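Local coordinates for protein acyltransferase (Actinoplanes teichomyceticus, PDB 4Q38) that transfers long-chain acyl groups from acyl-CoA to the glucosamine of teicoplanin-type glycopeptide antibiotics, at residues 46-51 and 85-90. Numbering follows the deposited sequence.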
ATOM      1  N   GLU A  46      10.767  22.699   2.894  1.00 54.37           N
ATOM      2  CA  GLU A  46       9.561  23.069   3.621  1.00 54.25           C
ATOM      3  C   GLU A  46       9.542  22.275   4.928  1.00 51.75           C
ATOM      4  O   GLU A  46       9.456  21.042   4.896  1.00 48.74           O
ATOM      5  CB  GLU A  46       8.313  22.769   2.786  1.00 57.65           C
ATOM      6  CG  GLU A  46       6.995  23.201   3.422  1.00 61.35           C
ATOM      7  CD  GLU A  46       6.794  24.711   3.427  1.00 66.29           C
ATOM      8  OE1 GLU A  46       6.145  25.222   4.367  1.00 67.46           O
ATOM      9  OE2 GLU A  46       7.277  25.391   2.494  1.00 66.79           O
ATOM     10  N   PRO A  47       9.631  22.974   6.081  1.00 50.03           N
ATOM     11  CA  PRO A  47       9.643  22.303   7.385  1.00 48.45           C
ATOM     12  C   PRO A  47       8.460  21.346   7.530  1.00 45.53           C
ATOM     13  O   PRO A  47       7.367  21.633   7.031  1.00 44.36           O
ATOM     14  CB  PRO A  47       9.501  23.462   8.379  1.00 47.77           C
ATOM     15  CG  PRO A  47      10.041  24.645   7.655  1.00 50.10           C
ATOM     16  CD  PRO A  47       9.636  24.443   6.224  1.00 51.23           C
ATOM     17  N   VAL A  48       8.691  20.214   8.184  1.00 45.24           N
ATOM     18  CA  VAL A  48       7.630  19.240   8.437  1.00 46.36           C
ATOM     19  C   VAL A  48       6.617  19.802   9.430  1.00 47.50           C
ATOM     20  O   VAL A  48       6.983  20.257  10.513  1.00 46.54           O
ATOM     21  CB  VAL A  48       8.206  17.904   8.942  1.00 47.11           C
ATOM     22  CG1 VAL A  48       7.139  17.066   9.629  1.00 47.36           C
ATOM     23  CG2 VAL A  48       8.817  17.138   7.783  1.00 47.56           C
ATOM     24  N   ARG A  49       5.347  19.784   9.035  1.00 46.95           N
ATOM     25  CA  ARG A  49       4.262  20.234   9.889  1.00 46.26           C
ATOM     26  C   ARG A  49       3.254  19.104  10.088  1.00 45.00           C
ATOM     27  O   ARG A  49       2.752  18.537   9.115  1.00 45.43           O
ATOM     28  CB  ARG A  49       3.579  21.457   9.270  1.00 48.06           C
ATOM     29  CG  ARG A  49       2.559  22.135  10.167  1.00 51.92           C
ATOM     30  CD  ARG A  49       1.914  23.324   9.468  1.00 54.19           C
ATOM     31  NE  ARG A  49       0.670  23.744  10.117  1.00 55.86           N
ATOM     32  CZ  ARG A  49      -0.527  23.206   9.891  1.00 56.46           C
ATOM     33  NH1 ARG A  49      -0.672  22.210   9.029  1.00 57.69           N
ATOM     34  NH2 ARG A  49      -1.589  23.665  10.535  1.00 58.23           N
ATOM     35  N   LEU A  50       2.970  18.760  11.341  1.00 39.93           N
ATOM     36  CA  LEU A  50       1.846  17.878  11.618  1.00 39.51           C
ATOM     37  C   LEU A  50       0.613  18.695  11.962  1.00 39.27           C
ATOM     38  O   LEU A  50       0.681  19.610  12.790  1.00 39.15           O
ATOM     39  CB  LEU A  50       2.153  16.883  12.741  1.00 36.22           C
ATOM     40  CG  LEU A  50       3.236  15.822  12.531  1.00 36.52           C
ATOM     41  CD1 LEU A  50       3.380  14.989  13.799  1.00 34.75           C
ATOM     42  CD2 LEU A  50       2.969  14.931  11.317  1.00 34.63           C
ATOM     43  N   PRO A  51      -0.527  18.370  11.327  1.00 39.71           N
ATOM     44  CA  PRO A  51      -1.790  18.931  11.787  1.00 39.16           C
ATOM     45  C   PRO A  51      -2.069  18.452  13.221  1.00 41.23           C
ATOM     46  O   PRO A  51      -1.692  17.332  13.589  1.00 39.30           O
ATOM     47  CB  PRO A  51      -2.810  18.329  10.819  1.00 38.46           C
ATOM     48  CG  PRO A  51      -2.186  17.035  10.390  1.00 40.05           C
ATOM     49  CD  PRO A  51      -0.723  17.354  10.274  1.00 39.29           C
ATOM     50  N   ALA A  85      14.584  12.101  18.482  1.00 34.38           N
ATOM     51  CA  ALA A  85      15.050  11.055  17.571  1.00 34.66           C
ATOM     52  C   ALA A  85      13.948  10.728  16.572  1.00 34.25           C
ATOM     53  O   ALA A  85      14.197  10.641  15.370  1.00 32.86           O
ATOM     54  CB  ALA A  85      15.461   9.808  18.339  1.00 34.07           C
ATOM     55  N   LEU A  86      12.725  10.573  17.078  1.00 32.95           N
ATOM     56  CA  LEU A  86      11.577  10.307  16.227  1.00 34.69           C
ATOM     57  C   LEU A  86      11.343  11.455  15.240  1.00 34.27           C
ATOM     58  O   LEU A  86      11.069  11.219  14.057  1.00 33.91           O
ATOM     59  CB  LEU A  86      10.334  10.042  17.078  1.00 35.30           C
ATOM     60  CG  LEU A  86       9.175   9.361  16.342  1.00 36.13           C
ATOM     61  CD1 LEU A  86       8.429   8.426  17.277  1.00 36.84           C
ATOM     62  CD2 LEU A  86       8.236  10.391  15.736  1.00 35.00           C
ATOM     63  N   TRP A  87      11.467  12.693  15.720  1.00 33.15           N
ATOM     64  CA  TRP A  87      11.267  13.866  14.873  1.00 33.26           C
ATOM     65  C   TRP A  87      12.307  13.969  13.789  1.00 33.67           C
ATOM     66  O   TRP A  87      11.975  14.270  12.637  1.00 33.29           O
ATOM     67  CB  TRP A  87      11.208  15.163  15.685  1.00 33.64           C
ATOM     68  CG  TRP A  87      10.476  16.246  14.931  1.00 32.35           C
ATOM     69  CD1 TRP A  87      11.023  17.214  14.095  1.00 32.84           C
ATOM     70  CD2 TRP A  87       9.024  16.470  14.876  1.00 33.65           C
ATOM     71  NE1 TRP A  87      10.041  18.012  13.558  1.00 33.95           N
ATOM     72  CE2 TRP A  87       8.819  17.617  13.980  1.00 34.12           C
ATOM     73  CE3 TRP A  87       7.912  15.862  15.464  1.00 34.07           C
ATOM     74  CZ2 TRP A  87       7.550  18.124  13.709  1.00 34.56           C
ATOM     75  CZ3 TRP A  87       6.636  16.386  15.183  1.00 34.11           C
ATOM     76  CH2 TRP A  87       6.464  17.488  14.325  1.00 34.40           C
ATOM     77  N   TRP A  88      13.565  13.713  14.148  1.00 33.58           N
ATOM     78  CA  TRP A  88      14.675  13.683  13.189  1.00 34.75           C
ATOM     79  C   TRP A  88      14.343  12.773  12.033  1.00 34.41           C
ATOM     80  O   TRP A  88      14.507  13.140  10.862  1.00 32.42           O
ATOM     81  CB  TRP A  88      15.938  13.196  13.892  1.00 35.57           C
ATOM     82  CG  TRP A  88      17.201  13.173  13.054  1.00 36.70           C
ATOM     83  CD1 TRP A  88      18.177  14.167  12.969  1.00 37.62           C
ATOM     84  CD2 TRP A  88      17.695  12.081  12.195  1.00 36.90           C
ATOM     85  NE1 TRP A  88      19.192  13.786  12.134  1.00 37.56           N
ATOM     86  CE2 TRP A  88      18.971  12.548  11.634  1.00 36.80           C
ATOM     87  CE3 TRP A  88      17.223  10.813  11.840  1.00 36.16           C
ATOM     88  CZ2 TRP A  88      19.722  11.769  10.758  1.00 37.19           C
ATOM     89  CZ3 TRP A  88      17.987  10.037  10.954  1.00 36.49           C
ATOM     90  CH2 TRP A  88      19.209  10.503  10.429  1.00 37.36           C
ATOM     91  N   LEU A  89      13.847  11.586  12.365  1.00 32.54           N
ATOM     92  CA  LEU A  89      13.506  10.556  11.379  1.00 31.55           C
ATOM     93  C   LEU A  89      12.263  10.903  10.552  1.00 30.94           C
ATOM     94  O   LEU A  89      12.219  10.632   9.354  1.00 31.05           O
ATOM     95  CB  LEU A  89      13.309   9.220  12.085  1.00 30.29           C
ATOM     96  CG  LEU A  89      13.193   7.992  11.189  1.00 30.58           C
ATOM     97  CD1 LEU A  89      14.493   7.765  10.433  1.00 30.83           C
ATOM     98  CD2 LEU A  89      12.828   6.785  12.028  1.00 29.88           C
ATOM     99  N   LEU A  90      11.268  11.497  11.198  1.00 30.24           N
ATOM    100  CA  LEU A  90      10.051  11.942  10.529  1.00 31.14           C
ATOM    101  C   LEU A  90      10.326  12.976   9.434  1.00 32.07           C
ATOM    102  O   LEU A  90       9.771  12.885   8.342  1.00 30.48           O
ATOM    103  CB  LEU A  90       9.061  12.508  11.551  1.00 30.54           C
ATOM    104  CG  LEU A  90       7.815  13.232  11.040  1.00 31.62           C
ATOM    105  CD1 LEU A  90       6.866  12.274  10.329  1.00 29.38           C
ATOM    106  CD2 LEU A  90       7.122  13.935  12.203  1.00 33.14           C
TER
HETATM  107  O   HOH W   1       9.709  20.319  11.604  1.00 51.53           O
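Trp87 meets Leu50 and Val48 with the six-membered end of its indole, which reaches from helix 84-98 to the extended segment 46-51. Its CG lies anti to the backbone N (chi1 -157°), a turn that carries the long ring system across to segment 46-51. Leu50 comes from the opposite direction, and its CD1 meets the far rim obliquely, 3.8 Å from Trp87 CZ3. Against one face of the indole, towards the rim, sits CD2 of Leu90. That same methyl is 4.2 Å from Leu50 CD1 and 4.1 Å from Val48 CG1, joining both beside the indole; branched aliphatic residues suit these places because their methyls pack closely against the ring and each other. Val48 O lies at the ring edge near CZ2. The polar edge is served by water: a molecule in the ring plane accepts from Trp87 NE1 (3.0 Å) and donates to Val48 O (2.9 Å). Tryptophan suits this place because it offers both a broad apolar surface and a donor. Arg49 points its CB away from the helix, and its NH2 forms a salt bridge with Glu55 OE1. This is loop-on-helix packing in the helical N-terminal region, joining the 32-41 to 53-62 connection to helix 84-98.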